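Local coordinates for DNA mimic protein DMP12 (Neisseria meningitidis MC58, PDB 3W1O), which mimics DNA to bind the dimeric histone-like protein HU, partly keeping HU from DNA and probably acting as a regulator rather than a full inhibitor, at residues I46-N50 against R51-R55; A82-E85 against K86-S90. All coordinates share one frame; numbering follows the deposited sequence.

Overall arrangement
Contacts 1 and 2 are local contacts of helical segments whose centres lie about 14 Å apart in this monomeric, DNA-like protein. Contact 1 is the corner where helix 42-51 ends in a Schellman turn and helix 53-61 sets out; contact 2 comes later in the chain, on the last turns of helix 77-88 and the turn that follows. They meet through leucines, CD1 of Leu53 in contact 1 packing 3.4 Å from CD2 of Leu87 in contact 2. Helix 96-111 touches both, at Tyr48 and Leu53 in contact 1 and at Lys84, Leu87 and Gln88 in contact 2. Their centres are about 14 Å and 12 Å from the centre of the chain.

Contact 1: residues I46-N50 against R51-R55; sequences IEYQN and RGLWR
Tyr48 and Leu53 form the tight side of this helix-to-helix corner. CD2 of Leu53 approaches the tyrosine ring obliquely, 3.7 Å from Tyr48 CD1, and the backbones join just beside it: Leu53 N donates to Tyr48 O at 2.9 Å and Gly52 N to Gln49 O at 3.0 Å. These two bonds back into the last turn make a Schellman motif. Gly52 stands at its turning point with a positive phi of 94°, which glycine adopts far more readily than other residues, and it also serves as N-cap of the next helix. Trp54 closes the inner side. Its indole edge meets the amide of Gln49, CD1 lying 3.3 Å from NE2 in the plane of the ring, while CZ2 lies against Tyr48 CB. The indole NE1 is hydrogen-bonded to Ile45 O, a bond that would help fix the ring's rotation.

The outer side is looser and more polar, as suits long, flexible side chains. Glu47 OE2 stays 4.4 Å from Arg51 NH1, too far for a salt bridge, so any attraction is loose. Arg51 runs alongside Tyr48, its CG anti to the carbonyl carbon (chi1 -72°), and the chain bends at chi3 to bring NH1 near the ring. Across the corner, a water donates to Gln49 O and accepts from Arg55 N, bridging the two helices. The Arg55 guanidinium brings NH2 to 3.0 Å from Gln49 O, with Gly52 CA at one face, offset toward the rim.

Glu95 OE1 is hydrogen-bonded to Tyr48 OH, and its OE2 forms a salt bridge with Arg51 NH2. Trp64 meets Trp54 edge-to-face. Leu97 and Val98 touch Tyr48, and Leu97 also touches Leu53, so the corner between helices 42-51 and 53-61 packs against helix 96-111.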
ATOM      1  N   ILE A  46      -5.846  13.246   0.085  1.00 20.65           N
ATOM      2  CA  ILE A  46      -7.113  13.980   0.248  1.00 21.82           C
ATOM      3  C   ILE A  46      -8.072  13.650  -0.873  1.00 21.92           C
ATOM      4  O   ILE A  46      -9.244  13.354  -0.650  1.00 21.18           O
ATOM      5  CB  ILE A  46      -6.855  15.516   0.329  1.00 21.46           C
ATOM      6  CG1 ILE A  46      -6.055  15.829   1.603  1.00 21.95           C
ATOM      7  CG2 ILE A  46      -8.221  16.304   0.187  1.00 20.42           C
ATOM      8  CD1 ILE A  46      -5.458  17.254   1.654  1.00 22.97           C
ATOM      9  N   GLU A  47      -7.560  13.641  -2.090  1.00 21.65           N
ATOM     10  CA  GLU A  47      -8.401  13.323  -3.240  1.00 23.99           C
ATOM     11  C   GLU A  47      -9.112  11.998  -3.031  1.00 22.14           C
ATOM     12  O   GLU A  47     -10.321  11.863  -3.221  1.00 23.50           O
ATOM     13  CB  GLU A  47      -7.482  13.209  -4.470  1.00 23.67           C
ATOM     14  CG  GLU A  47      -8.183  12.858  -5.781  1.00 30.56           C
ATOM     15  CD  GLU A  47      -7.210  12.716  -6.983  1.00 36.98           C
ATOM     16  OE1 GLU A  47      -5.946  12.812  -6.854  1.00 40.01           O
ATOM     17  OE2 GLU A  47      -7.746  12.459  -8.069  1.00 40.89           O
ATOM     18  N   TYR A  48      -8.340  10.988  -2.676  1.00 22.55           N
ATOM     19  CA  TYR A  48      -8.871   9.643  -2.483  1.00 22.76           C
ATOM     20  C   TYR A  48      -9.617   9.380  -1.189  1.00 22.69           C
ATOM     21  O   TYR A  48     -10.479   8.532  -1.156  1.00 25.37           O
ATOM     22  CB  TYR A  48      -7.760   8.612  -2.746  1.00 23.34           C
ATOM     23  CG  TYR A  48      -7.623   8.487  -4.249  1.00 21.11           C
ATOM     24  CD1 TYR A  48      -8.490   7.672  -4.984  1.00 24.55           C
ATOM     25  CD2 TYR A  48      -6.684   9.251  -4.942  1.00 25.07           C
ATOM     26  CE1 TYR A  48      -8.401   7.616  -6.400  1.00 25.22           C
ATOM     27  CE2 TYR A  48      -6.579   9.189  -6.337  1.00 25.36           C
ATOM     28  CZ  TYR A  48      -7.446   8.371  -7.046  1.00 26.85           C
ATOM     29  OH  TYR A  48      -7.342   8.320  -8.416  1.00 32.14           O
ATOM     30  N   GLN A  49      -9.306  10.109  -0.138  1.00 23.60           N
ATOM     31  CA  GLN A  49     -10.149  10.104   1.069  1.00 24.32           C
ATOM     32  C   GLN A  49     -11.586  10.456   0.672  1.00 25.91           C
ATOM     33  O   GLN A  49     -12.537   9.716   0.955  1.00 26.04           O
ATOM     34  CB  GLN A  49      -9.609  11.148   2.062  1.00 25.19           C
ATOM     35  CG  GLN A  49     -10.532  11.385   3.265  1.00 23.91           C
ATOM     36  CD  GLN A  49     -10.863  10.079   4.033  1.00 28.76           C
ATOM     37  OE1 GLN A  49     -12.023   9.800   4.331  1.00 32.34           O
ATOM     38  NE2 GLN A  49      -9.848   9.304   4.343  1.00 21.90           N
ATOM     39  N   ASN A  50     -11.731  11.590  -0.004  1.00 26.40           N
ATOM     40  CA  ASN A  50     -13.066  12.110  -0.328  1.00 28.92           C
ATOM     41  C   ASN A  50     -13.788  11.266  -1.384  1.00 29.99           C
ATOM     42  O   ASN A  50     -14.987  11.384  -1.590  1.00 32.85           O
ATOM     43  CB  ASN A  50     -12.972  13.607  -0.702  1.00 28.22           C
ATOM     44  CG  ASN A  50     -12.488  14.470   0.477  1.00 28.60           C
ATOM     45  OD1 ASN A  50     -12.777  14.174   1.637  1.00 30.94           O
ATOM     46  ND2 ASN A  50     -11.739  15.514   0.176  1.00 29.28           N
ATOM     47  N   ARG A  51     -13.067  10.362  -2.015  1.00 28.99           N
ATOM     48  CA  ARG A  51     -13.713   9.436  -2.940  1.00 28.56           C
ATOM     49  C   ARG A  51     -13.947   8.058  -2.381  1.00 26.77           C
ATOM     50  O   ARG A  51     -14.537   7.187  -3.037  1.00 26.69           O
ATOM     51  CB  ARG A  51     -12.933   9.411  -4.213  1.00 27.27           C
ATOM     52  CG  ARG A  51     -13.199  10.740  -4.908  1.00 30.64           C
ATOM     53  CD  ARG A  51     -12.557  10.817  -6.253  1.00 30.82           C
ATOM     54  NE  ARG A  51     -13.112   9.768  -7.092  1.00 30.33           N
ATOM     55  CZ  ARG A  51     -12.419   9.202  -8.062  1.00 33.07           C
ATOM     56  NH1 ARG A  51     -11.177   9.644  -8.284  1.00 28.70           N
ATOM     57  NH2 ARG A  51     -12.963   8.225  -8.784  1.00 29.96           N
ATOM     58  N   GLY A  52     -13.458   7.856  -1.170  1.00 25.89           N
ATOM     59  CA  GLY A  52     -13.749   6.633  -0.434  1.00 25.27           C
ATOM     60  C   GLY A  52     -12.732   5.501  -0.562  1.00 23.45           C
ATOM     61  O   GLY A  52     -13.006   4.388  -0.118  1.00 22.06           O
ATOM     62  N   LEU A  53     -11.544   5.791  -1.104  1.00 22.97           N
ATOM     63  CA  LEU A  53     -10.507   4.787  -1.244  1.00 21.60           C
ATOM     64  C   LEU A  53     -10.043   4.198   0.120  1.00 22.29           C
ATOM     65  O   LEU A  53      -9.901   2.977   0.274  1.00 23.37           O
ATOM     66  CB  LEU A  53      -9.318   5.325  -2.050  1.00 21.81           C
ATOM     67  CG  LEU A  53      -8.079   4.380  -2.148  1.00 22.40           C
ATOM     68  CD1 LEU A  53      -8.459   2.988  -2.825  1.00 24.97           C
ATOM     69  CD2 LEU A  53      -6.947   5.004  -2.937  1.00 22.66           C
ATOM     70  N   TRP A  54      -9.786   5.054   1.110  1.00 22.41           N
ATOM     71  CA  TRP A  54      -9.212   4.556   2.336  1.00 22.23           C
ATOM     72  C   TRP A  54     -10.290   3.832   3.104  1.00 23.42           C
ATOM     73  O   TRP A  54     -10.030   2.795   3.735  1.00 23.77           O
ATOM     74  CB  TRP A  54      -8.566   5.676   3.168  1.00 21.52           C
ATOM     75  CG  TRP A  54      -7.660   6.539   2.333  1.00 21.70           C
ATOM     76  CD1 TRP A  54      -7.732   7.886   2.200  1.00 21.42           C
ATOM     77  CD2 TRP A  54      -6.595   6.104   1.473  1.00 23.00           C
ATOM     78  NE1 TRP A  54      -6.779   8.343   1.324  1.00 21.00           N
ATOM     79  CE2 TRP A  54      -6.054   7.271   0.864  1.00 22.52           C
ATOM     80  CE3 TRP A  54      -6.027   4.850   1.177  1.00 22.83           C
ATOM     81  CZ2 TRP A  54      -4.990   7.226  -0.015  1.00 23.35           C
ATOM     82  CZ3 TRP A  54      -4.947   4.812   0.286  1.00 24.15           C
ATOM     83  CH2 TRP A  54      -4.452   5.986  -0.295  1.00 21.83           C
ATOM     84  N   ARG A  55     -11.516   4.331   3.008  1.00 24.19           N
ATOM     85  CA  ARG A  55     -12.648   3.586   3.592  1.00 26.41           C
ATOM     86  C   ARG A  55     -12.775   2.161   3.014  1.00 25.71           C
ATOM     87  O   ARG A  55     -13.085   1.202   3.721  1.00 25.05           O
ATOM     88  CB  ARG A  55     -13.948   4.392   3.365  1.00 26.99           C
ATOM     89  CG  ARG A  55     -13.999   5.617   4.280  1.00 29.95           C
ATOM     90  CD  ARG A  55     -15.293   6.402   4.086  1.00 38.37           C
ATOM     91  NE  ARG A  55     -15.069   7.630   3.325  1.00 38.73           N
ATOM     92  CZ  ARG A  55     -15.615   7.854   2.142  1.00 42.56           C
ATOM     93  NH1 ARG A  55     -16.408   6.935   1.622  1.00 45.31           N
ATOM     94  NH2 ARG A  55     -15.382   8.993   1.473  1.00 44.94           N
TER
HETATM   95  O   HOH W   1     -11.714   7.153   2.233  1.00 23.66           O

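Contact 2: residues A82-E85 against K86-S90; sequences AVKE and KLQNS
Val83 and Leu87, one helical turn apart, run alongside each other, pointing the same way, on the buried face of helix 77-88, with Val83 CG1 4.2 Å from Leu87 CD1. Compact, branched and apolar, both suit a face covered by other helices. The polar pair Lys84 and Gln88, also a turn apart, is only partly exposed. The two meet through the lysine's CG, 3.8 Å from CD of the glutamine amide. The lysine starts out straight, CG anti to the backbone N (chi1 179°), then bends at chi3 and chi4. Its ammonium thereby reaches a water that accepts from Lys84 NZ at 2.9 Å and from Gln88 NE2 at 3.0 Å. This water spans the two flexible side chains and ties their ends together.

Behind the side chains, consecutive i to i+4 backbone bonds set their spacing. Leu87 N gives a nearly straight bond to Val83 O at 2.9 Å, and Gln88 N donates to Lys84 O. The last of the series, Asn89 N to Glu85 O, is more bent, 144° at the hydrogen, where the helix gives way to a turn. Ser90 then folds back: its OG donates to Leu87 O at 2.7 Å, and its own N reaches the same oxygen from the same face of the carbonyl plane. A small hydroxyl side chain can thus satisfy a carbonyl of the final turn.

Farther out, Lys86 extends to a salt bridge with Glu59, linking this helix to 53-61. Ile60 of that helix touches Ala82 and Val83, Leu53 touches Leu87, and Leu56 touches Ser90. Ile101 meets Leu87, while Leu105 and Glu106 touch Lys84, and Glu106 also touches Gln88, so the end of helix 77-88 lies against both helix 53-61 and helix 96-111.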
ATOM      1  N   ALA A  82      -7.729  -9.798   0.059  1.00 24.82           N
ATOM      2  CA  ALA A  82      -9.031  -9.166   0.338  1.00 24.59           C
ATOM      3  C   ALA A  82      -9.046  -7.679  -0.105  1.00 24.29           C
ATOM      4  O   ALA A  82     -10.027  -7.214  -0.666  1.00 24.23           O
ATOM      5  CB  ALA A  82      -9.357  -9.260   1.808  1.00 24.35           C
ATOM      6  N   VAL A  83      -7.972  -6.946   0.175  1.00 23.74           N
ATOM      7  CA  VAL A  83      -7.912  -5.531  -0.239  1.00 24.38           C
ATOM      8  C   VAL A  83      -7.834  -5.464  -1.750  1.00 24.06           C
ATOM      9  O   VAL A  83      -8.519  -4.628  -2.391  1.00 24.71           O
ATOM     10  CB  VAL A  83      -6.705  -4.790   0.408  1.00 24.92           C
ATOM     11  CG1 VAL A  83      -6.540  -3.363  -0.196  1.00 26.93           C
ATOM     12  CG2 VAL A  83      -6.972  -4.649   1.922  1.00 24.43           C
ATOM     13  N   LYS A  84      -7.033  -6.349  -2.340  1.00 23.87           N
ATOM     14  CA  LYS A  84      -6.886  -6.367  -3.788  1.00 24.86           C
ATOM     15  C   LYS A  84      -8.233  -6.561  -4.486  1.00 26.56           C
ATOM     16  O   LYS A  84      -8.535  -5.887  -5.478  1.00 24.76           O
ATOM     17  CB  LYS A  84      -5.903  -7.422  -4.234  1.00 23.27           C
ATOM     18  CG  LYS A  84      -5.766  -7.468  -5.733  1.00 25.27           C
ATOM     19  CD  LYS A  84      -4.566  -8.240  -6.129  1.00 28.47           C
ATOM     20  CE  LYS A  84      -4.707  -9.714  -5.779  1.00 33.70           C
ATOM     21  NZ  LYS A  84      -5.739 -10.362  -6.630  1.00 35.56           N
ATOM     22  N   GLU A  85      -9.035  -7.504  -3.965  1.00 28.35           N
ATOM     23  CA  GLU A  85     -10.378  -7.734  -4.488  1.00 31.34           C
ATOM     24  C   GLU A  85     -11.226  -6.475  -4.383  1.00 30.71           C
ATOM     25  O   GLU A  85     -11.879  -6.130  -5.370  1.00 32.25           O
ATOM     26  CB  GLU A  85     -11.075  -8.890  -3.760  1.00 31.66           C
ATOM     27  CG  GLU A  85     -12.151  -9.595  -4.601  1.00 40.42           C
ATOM     28  CD  GLU A  85     -11.569 -10.225  -5.879  1.00 47.79           C
ATOM     29  OE1 GLU A  85     -10.514 -10.906  -5.783  1.00 53.70           O
ATOM     30  OE2 GLU A  85     -12.147 -10.028  -6.980  1.00 51.27           O
ATOM     31  N   LYS A  86     -11.235  -5.824  -3.212  1.00 29.81           N
ATOM     32  CA  LYS A  86     -12.020  -4.592  -2.968  1.00 30.02           C
ATOM     33  C   LYS A  86     -11.642  -3.542  -4.030  1.00 28.33           C
ATOM     34  O   LYS A  86     -12.499  -2.875  -4.635  1.00 27.34           O
ATOM     35  CB  LYS A  86     -11.749  -3.983  -1.590  1.00 29.72           C
ATOM     36  CG  LYS A  86     -12.296  -4.698  -0.376  1.00 34.20           C
ATOM     37  CD  LYS A  86     -13.745  -4.348  -0.132  1.00 39.98           C
ATOM     38  CE  LYS A  86     -14.374  -5.360   0.817  1.00 42.17           C
ATOM     39  NZ  LYS A  86     -15.802  -4.971   1.032  1.00 47.48           N
ATOM     40  N   LEU A  87     -10.345  -3.384  -4.241  1.00 26.09           N
ATOM     41  CA  LEU A  87      -9.921  -2.355  -5.199  1.00 25.34           C
ATOM     42  C   LEU A  87     -10.258  -2.693  -6.652  1.00 26.42           C
ATOM     43  O   LEU A  87     -10.630  -1.807  -7.417  1.00 26.92           O
ATOM     44  CB  LEU A  87      -8.431  -2.069  -5.065  1.00 24.10           C
ATOM     45  CG  LEU A  87      -7.949  -1.563  -3.705  1.00 24.48           C
ATOM     46  CD1 LEU A  87      -6.469  -1.204  -3.741  1.00 24.83           C
ATOM     47  CD2 LEU A  87      -8.712  -0.370  -3.300  1.00 27.02           C
ATOM     48  N   GLN A  88     -10.043  -3.949  -7.035  1.00 26.74           N
ATOM     49  CA  GLN A  88     -10.327  -4.410  -8.410  1.00 28.56           C
ATOM     50  C   GLN A  88     -11.806  -4.269  -8.751  1.00 29.61           C
ATOM     51  O   GLN A  88     -12.153  -4.023  -9.892  1.00 29.30           O
ATOM     52  CB  GLN A  88      -9.894  -5.868  -8.578  1.00 27.73           C
ATOM     53  CG  GLN A  88      -8.412  -5.974  -8.824  1.00 28.49           C
ATOM     54  CD  GLN A  88      -7.923  -7.396  -8.808  1.00 34.10           C
ATOM     55  OE1 GLN A  88      -8.555  -8.278  -8.213  1.00 35.43           O
ATOM     56  NE2 GLN A  88      -6.800  -7.633  -9.447  1.00 33.26           N
ATOM     57  N   ASN A  89     -12.663  -4.394  -7.736  1.00 30.67           N
ATOM     58  CA  ASN A  89     -14.108  -4.274  -7.924  1.00 32.38           C
ATOM     59  C   ASN A  89     -14.674  -2.885  -7.701  1.00 31.74           C
ATOM     60  O   ASN A  89     -15.888  -2.708  -7.826  1.00 32.21           O
ATOM     61  CB  ASN A  89     -14.874  -5.313  -7.057  1.00 32.89           C
ATOM     62  CG  ASN A  89     -14.609  -6.738  -7.497  1.00 37.90           C
ATOM     63  OD1 ASN A  89     -14.486  -7.635  -6.666  1.00 43.20           O
ATOM     64  ND2 ASN A  89     -14.505  -6.957  -8.802  1.00 42.18           N
ATOM     65  N   SER A  90     -13.805  -1.903  -7.438  1.00 29.51           N
ATOM     66  CA  SER A  90     -14.222  -0.562  -7.047  1.00 28.68           C
ATOM     67  C   SER A  90     -14.532   0.323  -8.235  1.00 29.26           C
ATOM     68  O   SER A  90     -14.230  -0.031  -9.373  1.00 29.60           O
ATOM     69  CB  SER A  90     -13.144   0.128  -6.214  1.00 28.05           C
ATOM     70  OG  SER A  90     -12.009   0.445  -7.006  1.00 25.86           O
TER
HETATM   71  O   HOH W   2      -4.968  -9.999  -9.432  1.00 42.22           O